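Nucleoporin nup120 (PDB 4GQ2) serves as a structural component of the nuclear pore complex, whose nucleoporins can also dock transiently associated nuclear transport factors. Local coordinates at residues 99-104 with 149-154; 15-20 with 87-92; 140-145 with 156-161. All blocks are in the same frame, centred on the assembly; numbering follows the deposited sequence.

Interaction 1: 99-104 with 149-154; sequences SKFNVK and QLPDAR
With CG anti to its carbonyl carbon (chi1 -55°) and the ring turned by a chi2 of -84°, Phe101 lays its benzyl group against the backbone of Gln149, Leu150 and Pro151. The contact lies in the beta-propeller domain, at the surface, where the first residue of strand 101-106 meets the loop that leaves helix 146-149 and runs on to strand 160-163. The CD2, CE2 and CZ side of the ring does the touching. Its CZ rests on the pyrrolidine of Pro151, 3.6 Å from CB, and the two side chains cross obliquely. CE2 is 3.4 Å from Pro151 N, which lies obliquely to the phenyl ring. Leu150 O lies over one face of Phe101, while the CB of Leu150 points away from the strand. Replacing Phe101 with an alanine would probably leave the Pro151 ring without its apolar partner and open a gap between strand and loop. No hydrogen bond joins the two segments; the ring packs on backbone and on the Pro151 ring. The CB of Gln149 points away from the strand, and its NE2 gives a hydrogen bond to Glu96; its backbone carbonyl stays with the aromatic ring. Gln149 O sits at the ring edge, in plane, 3.3 Å from Phe101 CE2.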
loop_
_atom_site.group_PDB
_atom_site.type_symbol
_atom_site.label_atom_id
_atom_site.label_comp_id
_atom_site.label_asym_id
_atom_site.label_seq_id
_atom_site.Cartn_x
_atom_site.Cartn_y
_atom_site.Cartn_z
ATOM N N SER A 99 -20.207 -8.736 -1.045
ATOM C CA SER A 99 -20.609 -7.930 0.101
ATOM C C SER A 99 -19.830 -6.621 0.089
ATOM O O SER A 99 -18.658 -6.585 0.444
ATOM C CB SER A 99 -20.357 -8.685 1.405
ATOM O OG SER A 99 -21.064 -9.909 1.429
ATOM N N LYS A 100 -20.481 -5.549 -0.343
ATOM C CA LYS A 100 -19.838 -4.242 -0.438
ATOM C C LYS A 100 -20.320 -3.320 0.668
ATOM O O LYS A 100 -19.942 -2.145 0.726
ATOM C CB LYS A 100 -20.124 -3.609 -1.801
ATOM C CG LYS A 100 -19.437 -4.275 -2.985
ATOM C CD LYS A 100 -20.119 -3.860 -4.281
ATOM C CE LYS A 100 -19.240 -4.097 -5.499
ATOM N NZ LYS A 100 -19.951 -3.749 -6.765
ATOM N N PHE A 101 -21.165 -3.855 1.546
ATOM C CA PHE A 101 -21.759 -3.061 2.618
ATOM C C PHE A 101 -21.838 -3.863 3.900
ATOM O O PHE A 101 -21.997 -5.091 3.864
ATOM C CB PHE A 101 -23.166 -2.566 2.224
ATOM C CG PHE A 101 -23.198 -1.812 0.925
ATOM C CD1 PHE A 101 -22.900 -0.450 0.887
ATOM C CD2 PHE A 101 -23.485 -2.470 -0.271
ATOM C CE1 PHE A 101 -22.903 0.245 -0.316
ATOM C CE2 PHE A 101 -23.483 -1.783 -1.478
ATOM C CZ PHE A 101 -23.194 -0.424 -1.496
ATOM N N ASN A 102 -21.713 -3.164 5.025
ATOM C CA ASN A 102 -22.053 -3.729 6.324
ATOM C C ASN A 102 -23.362 -3.110 6.812
ATOM O O ASN A 102 -23.905 -2.203 6.178
ATOM C CB ASN A 102 -20.918 -3.520 7.340
ATOM C CG ASN A 102 -20.798 -2.081 7.802
ATOM O OD1 ASN A 102 -20.890 -1.150 7.011
ATOM N ND2 ASN A 102 -20.596 -1.896 9.093
ATOM N N VAL A 103 -23.884 -3.610 7.923
ATOM C CA VAL A 103 -25.078 -3.013 8.504
ATOM C C VAL A 103 -24.834 -2.567 9.933
ATOM O O VAL A 103 -24.113 -3.223 10.683
ATOM C CB VAL A 103 -26.372 -3.875 8.315
ATOM C CG1 VAL A 103 -26.066 -5.293 7.866
ATOM C CG2 VAL A 103 -27.269 -3.862 9.552
ATOM N N LYS A 104 -25.398 -1.413 10.274
ATOM C CA LYS A 104 -25.338 -0.875 11.623
ATOM C C LYS A 104 -26.766 -0.640 12.117
ATOM O O LYS A 104 -27.523 0.134 11.516
ATOM C CB LYS A 104 -24.524 0.417 11.656
ATOM C CG LYS A 104 -24.583 1.167 12.979
ATOM C CD LYS A 104 -23.731 2.426 12.965
ATOM C CE LYS A 104 -22.264 2.109 12.724
ATOM N NZ LYS A 104 -21.400 3.290 12.985
ATOM N N GLN A 149 -25.261 -6.189 -0.088
ATOM C CA GLN A 149 -24.876 -6.198 -1.499
ATOM C C GLN A 149 -25.178 -4.919 -2.254
ATOM O O GLN A 149 -24.390 -4.506 -3.098
ATOM C CB GLN A 149 -25.521 -7.377 -2.215
ATOM C CG GLN A 149 -25.182 -8.735 -1.621
ATOM C CD GLN A 149 -26.159 -9.807 -2.054
ATOM O OE1 GLN A 149 -27.239 -9.505 -2.552
ATOM N NE2 GLN A 149 -25.781 -11.069 -1.868
ATOM N N LEU A 150 -26.316 -4.299 -1.960
ATOM C CA LEU A 150 -26.797 -3.172 -2.755
ATOM C C LEU A 150 -26.907 -1.903 -1.926
ATOM O O LEU A 150 -27.355 -1.964 -0.779
ATOM C CB LEU A 150 -28.159 -3.499 -3.378
ATOM C CG LEU A 150 -28.299 -4.746 -4.265
ATOM C CD1 LEU A 150 -29.769 -5.016 -4.557
ATOM C CD2 LEU A 150 -27.492 -4.634 -5.556
ATOM N N PRO A 151 -26.512 -0.748 -2.509
ATOM C CA PRO A 151 -26.580 0.541 -1.813
ATOM C C PRO A 151 -28.020 0.960 -1.507
ATOM O O PRO A 151 -28.927 0.656 -2.287
ATOM C CB PRO A 151 -25.928 1.518 -2.805
ATOM C CG PRO A 151 -26.049 0.865 -4.137
ATOM C CD PRO A 151 -25.998 -0.611 -3.886
ATOM N N ASP A 152 -28.215 1.642 -0.376
ATOM C CA ASP A 152 -29.546 2.088 0.080
ATOM C C ASP A 152 -30.650 1.034 -0.140
ATOM O O ASP A 152 -31.705 1.326 -0.717
ATOM C CB ASP A 152 -29.925 3.426 -0.581
ATOM C CG ASP A 152 -28.928 4.542 -0.279
ATOM O OD1 ASP A 152 -28.489 4.670 0.885
ATOM O OD2 ASP A 152 -28.594 5.302 -1.213
ATOM N N ALA A 153 -30.398 -0.187 0.330
ATOM C CA ALA A 153 -31.266 -1.339 0.059
ATOM C C ALA A 153 -32.688 -1.166 0.594
ATOM O O ALA A 153 -32.914 -0.422 1.554
ATOM C CB ALA A 153 -30.639 -2.613 0.611
ATOM N N ARG A 154 -33.635 -1.856 -0.039
ATOM C CA ARG A 154 -35.038 -1.822 0.375
ATOM C C ARG A 154 -35.309 -2.578 1.678
ATOM O O ARG A 154 -34.862 -3.717 1.862
ATOM C CB ARG A 154 -35.957 -2.340 -0.740
ATOM C CG ARG A 154 -36.537 -1.255 -1.641
ATOM C CD ARG A 154 -37.594 -0.426 -0.919
ATOM N NE ARG A 154 -38.274 0.519 -1.807
ATOM C CZ ARG A 154 -39.119 1.469 -1.403
ATOM N NH1 ARG A 154 -39.397 1.621 -0.114
ATOM N NH2 ARG A 154 -39.686 2.275 -2.292
#

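Interaction 2: 15-20 with 87-92; sequences QSFCLE and FDVSLN
A T-shaped phenylalanine pair lies at the heart of this buried contact, where the loop between strands 3-11 and 21-26 meets the end of strand 83-88. Phe87 turns its edge to the face of Phe17: the ring centroids are 5.0 Å apart and the planes stand at 63°. Phe87 CD2 is the atom that makes the approach, 3.8 Å above the Phe17 ring and over its centre. The rim of Phe17 is used as well. Its CE2 lies 3.5 Å from Asp88 O, which sits at the ring edge in plane, and 3.7 Å from Val89 CG1, also at the edge. Phe17 thus meets the strand end with both face and rim. It is presented by a type I beta turn from Gln15 to Cys18, closed by the backbone bond from Cys18 N to Gln15 O. Leu19, just past that turn, brings its CD1 methyl obliquely to Phe87 CE2 at 3.7 Å; a chi1 of -63° swings its CG to the side of the backbone N, and CD1 then reaches the ring beside Phe17. Strand 83-88 belongs to a mixed sheet of the beta-propeller domain, and Phe673 of helix 672-703 stacks on Phe17 and touches Val89, so propeller and helical region meet around these rings. Beyond the aromatic pair, the chain leaves the strand through an Asx turn: Asp88 OD1 accepts from Ser90 N at 2.8 Å, nearly head-on to its C-O bond (N-H...O angle 165°). The other carboxylate oxygen, Asp88 OD2, is held by Ser99 OG and Gln72 NE2.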
loop_
_atom_site.group_PDB
_atom_site.type_symbol
_atom_site.label_atom_id
_atom_site.label_comp_id
_atom_site.label_asym_id
_atom_site.label_seq_id
_atom_site.Cartn_x
_atom_site.Cartn_y
_atom_site.Cartn_z
ATOM N N GLN A 15 -12.776 0.349 5.430
ATOM C CA GLN A 15 -11.589 0.331 4.580
ATOM C C GLN A 15 -10.963 -1.064 4.451
ATOM O O GLN A 15 -10.651 -1.498 3.339
ATOM C CB GLN A 15 -10.558 1.344 5.096
ATOM C CG GLN A 15 -9.392 1.634 4.155
ATOM C CD GLN A 15 -9.810 2.230 2.816
ATOM O OE1 GLN A 15 -10.834 2.915 2.700
ATOM N NE2 GLN A 15 -9.005 1.975 1.794
ATOM N N SER A 16 -10.797 -1.762 5.576
ATOM C CA SER A 16 -10.109 -3.056 5.585
ATOM C C SER A 16 -10.926 -4.154 4.920
ATOM O O SER A 16 -10.369 -5.141 4.446
ATOM C CB SER A 16 -9.740 -3.486 7.008
ATOM O OG SER A 16 -8.862 -2.557 7.621
ATOM N N PHE A 17 -12.242 -3.973 4.893
ATOM C CA PHE A 17 -13.155 -4.928 4.258
ATOM C C PHE A 17 -13.503 -4.531 2.816
ATOM O O PHE A 17 -14.329 -5.189 2.187
ATOM C CB PHE A 17 -14.443 -5.044 5.081
ATOM C CG PHE A 17 -14.361 -6.020 6.220
ATOM C CD1 PHE A 17 -13.516 -5.794 7.302
ATOM C CD2 PHE A 17 -15.153 -7.165 6.224
ATOM C CE1 PHE A 17 -13.444 -6.703 8.356
ATOM C CE2 PHE A 17 -15.094 -8.071 7.280
ATOM C CZ PHE A 17 -14.239 -7.841 8.348
ATOM N N CYS A 18 -12.883 -3.463 2.298
ATOM C CA CYS A 18 -13.197 -2.940 0.952
ATOM C C CYS A 18 -14.686 -2.637 0.771
ATOM O O CYS A 18 -15.272 -2.948 -0.269
ATOM C CB CYS A 18 -12.734 -3.891 -0.155
ATOM S SG CYS A 18 -11.031 -4.446 -0.005
ATOM N N LEU A 19 -15.290 -2.027 1.783
ATOM C CA LEU A 19 -16.703 -1.723 1.736
ATOM C C LEU A 19 -16.941 -0.326 1.186
ATOM O O LEU A 19 -16.113 0.566 1.362
ATOM C CB LEU A 19 -17.315 -1.848 3.128
ATOM C CG LEU A 19 -17.306 -3.218 3.820
ATOM C CD1 LEU A 19 -18.108 -3.147 5.116
ATOM C CD2 LEU A 19 -17.821 -4.348 2.930
ATOM N N GLU A 20 -18.078 -0.151 0.523
ATOM C CA GLU A 20 -18.491 1.144 -0.009
ATOM C C GLU A 20 -19.316 1.960 0.985
ATOM O O GLU A 20 -19.341 3.191 0.912
ATOM C CB GLU A 20 -19.271 0.957 -1.308
ATOM C CG GLU A 20 -18.404 0.582 -2.501
ATOM C CD GLU A 20 -19.215 0.303 -3.754
ATOM O OE1 GLU A 20 -18.676 -0.347 -4.675
ATOM O OE2 GLU A 20 -20.391 0.727 -3.824
ATOM N N PHE A 87 -20.760 -7.507 9.915
ATOM C CA PHE A 87 -19.854 -7.602 8.777
ATOM C C PHE A 87 -19.848 -9.026 8.214
ATOM O O PHE A 87 -19.749 -9.997 8.965
ATOM C CB PHE A 87 -18.439 -7.238 9.217
ATOM C CG PHE A 87 -18.209 -5.762 9.411
ATOM C CD1 PHE A 87 -18.734 -5.090 10.513
ATOM C CD2 PHE A 87 -17.427 -5.045 8.502
ATOM C CE1 PHE A 87 -18.501 -3.726 10.697
ATOM C CE2 PHE A 87 -17.191 -3.688 8.678
ATOM C CZ PHE A 87 -17.722 -3.026 9.784
ATOM N N ASP A 88 -19.953 -9.150 6.895
ATOM C CA ASP A 88 -19.801 -10.444 6.234
ATOM C C ASP A 88 -18.322 -10.842 6.230
ATOM O O ASP A 88 -17.475 -10.126 5.691
ATOM C CB ASP A 88 -20.357 -10.391 4.807
ATOM C CG ASP A 88 -20.292 -11.740 4.089
ATOM O OD1 ASP A 88 -19.593 -12.652 4.571
ATOM O OD2 ASP A 88 -20.939 -11.894 3.031
ATOM N N VAL A 89 -18.013 -11.984 6.835
ATOM C CA VAL A 89 -16.629 -12.439 6.940
ATOM C C VAL A 89 -16.430 -13.787 6.257
ATOM O O VAL A 89 -15.485 -14.515 6.577
ATOM C CB VAL A 89 -16.150 -12.499 8.410
ATOM C CG1 VAL A 89 -16.184 -11.114 9.042
ATOM C CG2 VAL A 89 -17.001 -13.471 9.223
ATOM N N SER A 90 -17.319 -14.105 5.311
ATOM C CA SER A 90 -17.270 -15.369 4.567
ATOM C C SER A 90 -15.949 -15.518 3.833
ATOM O O SER A 90 -15.493 -14.581 3.185
ATOM C CB SER A 90 -18.402 -15.450 3.543
ATOM O OG SER A 90 -19.636 -15.060 4.110
ATOM N N LEU A 91 -15.352 -16.703 3.941
ATOM C CA LEU A 91 -14.093 -17.034 3.266
ATOM C C LEU A 91 -14.322 -17.814 1.975
ATOM O O LEU A 91 -13.522 -17.722 1.040
ATOM C CB LEU A 91 -13.172 -17.828 4.203
ATOM C CG LEU A 91 -12.012 -17.116 4.917
ATOM C CD1 LEU A 91 -12.293 -15.644 5.127
ATOM C CD2 LEU A 91 -11.679 -17.786 6.244
ATOM N N ASN A 92 -15.411 -18.584 1.938
ATOM C CA ASN A 92 -15.779 -19.377 0.763
ATOM C C ASN A 92 -16.337 -18.513 -0.357
ATOM O O ASN A 92 -16.863 -17.425 -0.111
ATOM C CB ASN A 92 -16.807 -20.451 1.131
ATOM C CG ASN A 92 -16.238 -21.526 2.039
ATOM O OD1 ASN A 92 -15.127 -22.021 1.828
ATOM N ND2 ASN A 92 -17.005 -21.897 3.060
#

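Interaction 3: 140-145 with 156-161; sequences YIRLSK and DDDWCL
Tyr140 and Leu161 are matched across the strands as an antiparallel hydrogen-bonded pair, and the close part of this contact is built on their backbones. Tyr140 N gives to Leu161 O at 2.8 Å, and Leu161 N returns a bond of 3.1 Å to Tyr140 O, almost straight at 175°. Two residues further along, Arg142 N bonds to Trp159 O at 2.8 Å. The same oxygen also receives a CA-H...O contact from Ile141, so two neighbouring residues converge on it. Between these bonded positions Ile141 and Cys160 form the non-hydrogen-bonded pair, and on their face of the sheet Ile141 CG1 touches Cys160 SG. Ile141 CG2, anti to the backbone N, meets the indole of Trp159 at its edge, 3.8 Å from CE3. On the other face Tyr140 CD2 and Leu161 CD2 meet at 4.1 Å, the two side chains running alongside each other, and Tyr140 OH is hydrogen-bonded to Thr181 O. The more open side is the type I turn from Asp156 to Trp159, whose first three residues are exposed acids. There the extended chain of Arg142 runs out to Asp158. Asp158 OD2 stands over one face of the guanidinium, 3.4 Å from Arg142 NH1, in a salt bridge of charges alone, since no N-H points at it; the two planes are 46° apart. Tyr140 CE2 lies over the opposite face, so the guanidinium sits between ring and carboxylate. Strands 138-143 and 160-163 are the last two of a four-stranded antiparallel sheet, the arrangement of a beta-propeller blade.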
loop_
_atom_site.group_PDB
_atom_site.type_symbol
_atom_site.label_atom_id
_atom_site.label_comp_id
_atom_site.label_asym_id
_atom_site.label_seq_id
_atom_site.Cartn_x
_atom_site.Cartn_y
_atom_site.Cartn_z
ATOM N N TYR A 140 -36.654 -9.089 17.251
ATOM C CA TYR A 140 -36.606 -10.201 16.316
ATOM C C TYR A 140 -36.325 -9.641 14.922
ATOM O O TYR A 140 -37.239 -9.153 14.240
ATOM C CB TYR A 140 -37.927 -10.976 16.367
ATOM C CG TYR A 140 -37.990 -12.193 15.477
ATOM C CD1 TYR A 140 -37.491 -13.421 15.901
ATOM C CD2 TYR A 140 -38.567 -12.123 14.217
ATOM C CE1 TYR A 140 -37.562 -14.544 15.090
ATOM C CE2 TYR A 140 -38.639 -13.237 13.395
ATOM C CZ TYR A 140 -38.139 -14.440 13.831
ATOM O OH TYR A 140 -38.221 -15.534 12.994
ATOM N N ILE A 141 -35.054 -9.706 14.523
ATOM C CA ILE A 141 -34.572 -9.046 13.305
ATOM C C ILE A 141 -34.313 -10.029 12.168
ATOM O O ILE A 141 -33.524 -10.969 12.313
ATOM C CB ILE A 141 -33.295 -8.215 13.575
ATOM C CG1 ILE A 141 -33.565 -7.128 14.619
ATOM C CG2 ILE A 141 -32.782 -7.574 12.290
ATOM C CD1 ILE A 141 -32.312 -6.616 15.302
ATOM N N ARG A 142 -34.986 -9.806 11.042
ATOM C CA ARG A 142 -34.785 -10.614 9.840
ATOM C C ARG A 142 -33.754 -9.968 8.915
ATOM O O ARG A 142 -33.911 -8.819 8.509
ATOM C CB ARG A 142 -36.096 -10.814 9.083
ATOM C CG ARG A 142 -36.971 -11.955 9.577
ATOM C CD ARG A 142 -37.978 -12.320 8.495
ATOM N NE ARG A 142 -39.190 -12.967 8.999
ATOM C CZ ARG A 142 -40.222 -12.325 9.544
ATOM N NH1 ARG A 142 -40.200 -11.005 9.693
ATOM N NH2 ARG A 142 -41.277 -13.009 9.954
ATOM N N LEU A 143 -32.704 -10.715 8.592
ATOM C CA LEU A 143 -31.631 -10.206 7.746
ATOM C C LEU A 143 -31.901 -10.489 6.285
ATOM O O LEU A 143 -32.228 -11.616 5.908
ATOM C CB LEU A 143 -30.291 -10.839 8.125
ATOM C CG LEU A 143 -29.628 -10.454 9.447
ATOM C CD1 LEU A 143 -28.443 -11.372 9.712
ATOM C CD2 LEU A 143 -29.198 -8.993 9.444
ATOM N N SER A 144 -31.758 -9.461 5.464
ATOM C CA SER A 144 -31.744 -9.647 4.023
ATOM C C SER A 144 -30.297 -9.627 3.525
ATOM O O SER A 144 -29.510 -8.740 3.894
ATOM C CB SER A 144 -32.574 -8.562 3.339
ATOM O OG SER A 144 -32.537 -8.713 1.932
ATOM N N LYS A 145 -29.952 -10.616 2.703
ATOM C CA LYS A 145 -28.647 -10.656 2.034
ATOM C C LYS A 145 -28.404 -9.402 1.189
ATOM O O LYS A 145 -27.266 -8.955 1.042
ATOM C CB LYS A 145 -28.514 -11.911 1.172
ATOM C CG LYS A 145 -28.344 -13.188 1.977
ATOM C CD LYS A 145 -28.124 -14.400 1.086
ATOM C CE LYS A 145 -27.939 -15.654 1.926
ATOM N NZ LYS A 145 -27.606 -16.842 1.094
ATOM N N ASP A 156 -38.015 -4.366 3.985
ATOM C CA ASP A 156 -39.328 -4.956 4.200
ATOM C C ASP A 156 -39.884 -4.382 5.494
ATOM O O ASP A 156 -39.129 -4.131 6.430
ATOM C CB ASP A 156 -39.234 -6.478 4.291
ATOM C CG ASP A 156 -38.916 -7.131 2.955
ATOM O OD1 ASP A 156 -39.086 -6.480 1.901
ATOM O OD2 ASP A 156 -38.499 -8.309 2.960
ATOM N N ASP A 157 -41.197 -4.166 5.534
ATOM C CA ASP A 157 -41.859 -3.578 6.703
ATOM C C ASP A 157 -41.666 -4.411 7.969
ATOM O O ASP A 157 -41.567 -3.868 9.070
ATOM C CB ASP A 157 -43.357 -3.388 6.435
ATOM C CG ASP A 157 -43.636 -2.382 5.331
ATOM O OD1 ASP A 157 -42.805 -1.475 5.108
ATOM O OD2 ASP A 157 -44.699 -2.497 4.687
ATOM N N ASP A 158 -41.593 -5.726 7.790
ATOM C CA ASP A 158 -41.534 -6.685 8.892
ATOM C C ASP A 158 -40.109 -7.082 9.315
ATOM O O ASP A 158 -39.922 -8.121 9.959
ATOM C CB ASP A 158 -42.336 -7.942 8.516
ATOM C CG ASP A 158 -41.910 -8.543 7.173
ATOM O OD1 ASP A 158 -41.529 -7.781 6.254
ATOM O OD2 ASP A 158 -41.970 -9.784 7.029
ATOM N N TRP A 159 -39.114 -6.257 8.976
ATOM C CA TRP A 159 -37.706 -6.610 9.225
ATOM C C TRP A 159 -37.377 -6.675 10.687
ATOM O O TRP A 159 -36.578 -7.513 11.104
ATOM C CB TRP A 159 -36.748 -5.671 8.495
ATOM C CG TRP A 159 -36.567 -4.314 9.134
ATOM C CD1 TRP A 159 -37.269 -3.144 8.859
ATOM C CD2 TRP A 159 -35.594 -3.936 10.172
ATOM N NE1 TRP A 159 -36.814 -2.104 9.630
ATOM C CE2 TRP A 159 -35.814 -2.508 10.439
ATOM C CE3 TRP A 159 -34.600 -4.612 10.879
ATOM C CZ2 TRP A 159 -35.066 -1.813 11.376
ATOM C CZ3 TRP A 159 -33.854 -3.897 11.824
ATOM C CH2 TRP A 159 -34.084 -2.532 12.065
ATOM N N CYS A 160 -37.995 -5.792 11.471
ATOM C CA CYS A 160 -37.853 -5.805 12.919
ATOM C C CYS A 160 -39.187 -5.890 13.663
ATOM O O CYS A 160 -40.040 -5.021 13.520
ATOM C CB CYS A 160 -37.081 -4.587 13.401
ATOM S SG CYS A 160 -36.595 -4.743 15.129
ATOM N N LEU A 161 -39.337 -6.947 14.457
ATOM C CA LEU A 161 -40.475 -7.136 15.353
ATOM C C LEU A 161 -40.004 -6.945 16.795
ATOM O O LEU A 161 -38.943 -7.449 17.180
ATOM C CB LEU A 161 -41.054 -8.545 15.172
ATOM C CG LEU A 161 -42.163 -8.844 14.146
ATOM C CD1 LEU A 161 -42.069 -8.017 12.872
ATOM C CD2 LEU A 161 -42.197 -10.330 13.811
#

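How the interactions relate
From the N terminus, the loop 15-20 is met first; interaction 2 closes when residues 87-92 return to it at the end of strand 83-88. Interaction 1 opens only afterwards, with 99-104 on the neighbouring strand of the same sheet, and closes when 149-154 comes back after helix 146-149. These two contacts touch, Lys100 O bonding to Glu20 N. Interactions 1 and 3 cross, since 140-145 precedes 149-154 and 156-161 follows it; the segments adjoin in sequence without other touch. Interaction 3 closes the short helical connection between strands 138-143 and 160-163 of the next sheet, about 21 Å from interaction 2 between centres. Together they run from the helical region's border through one propeller sheet to the next.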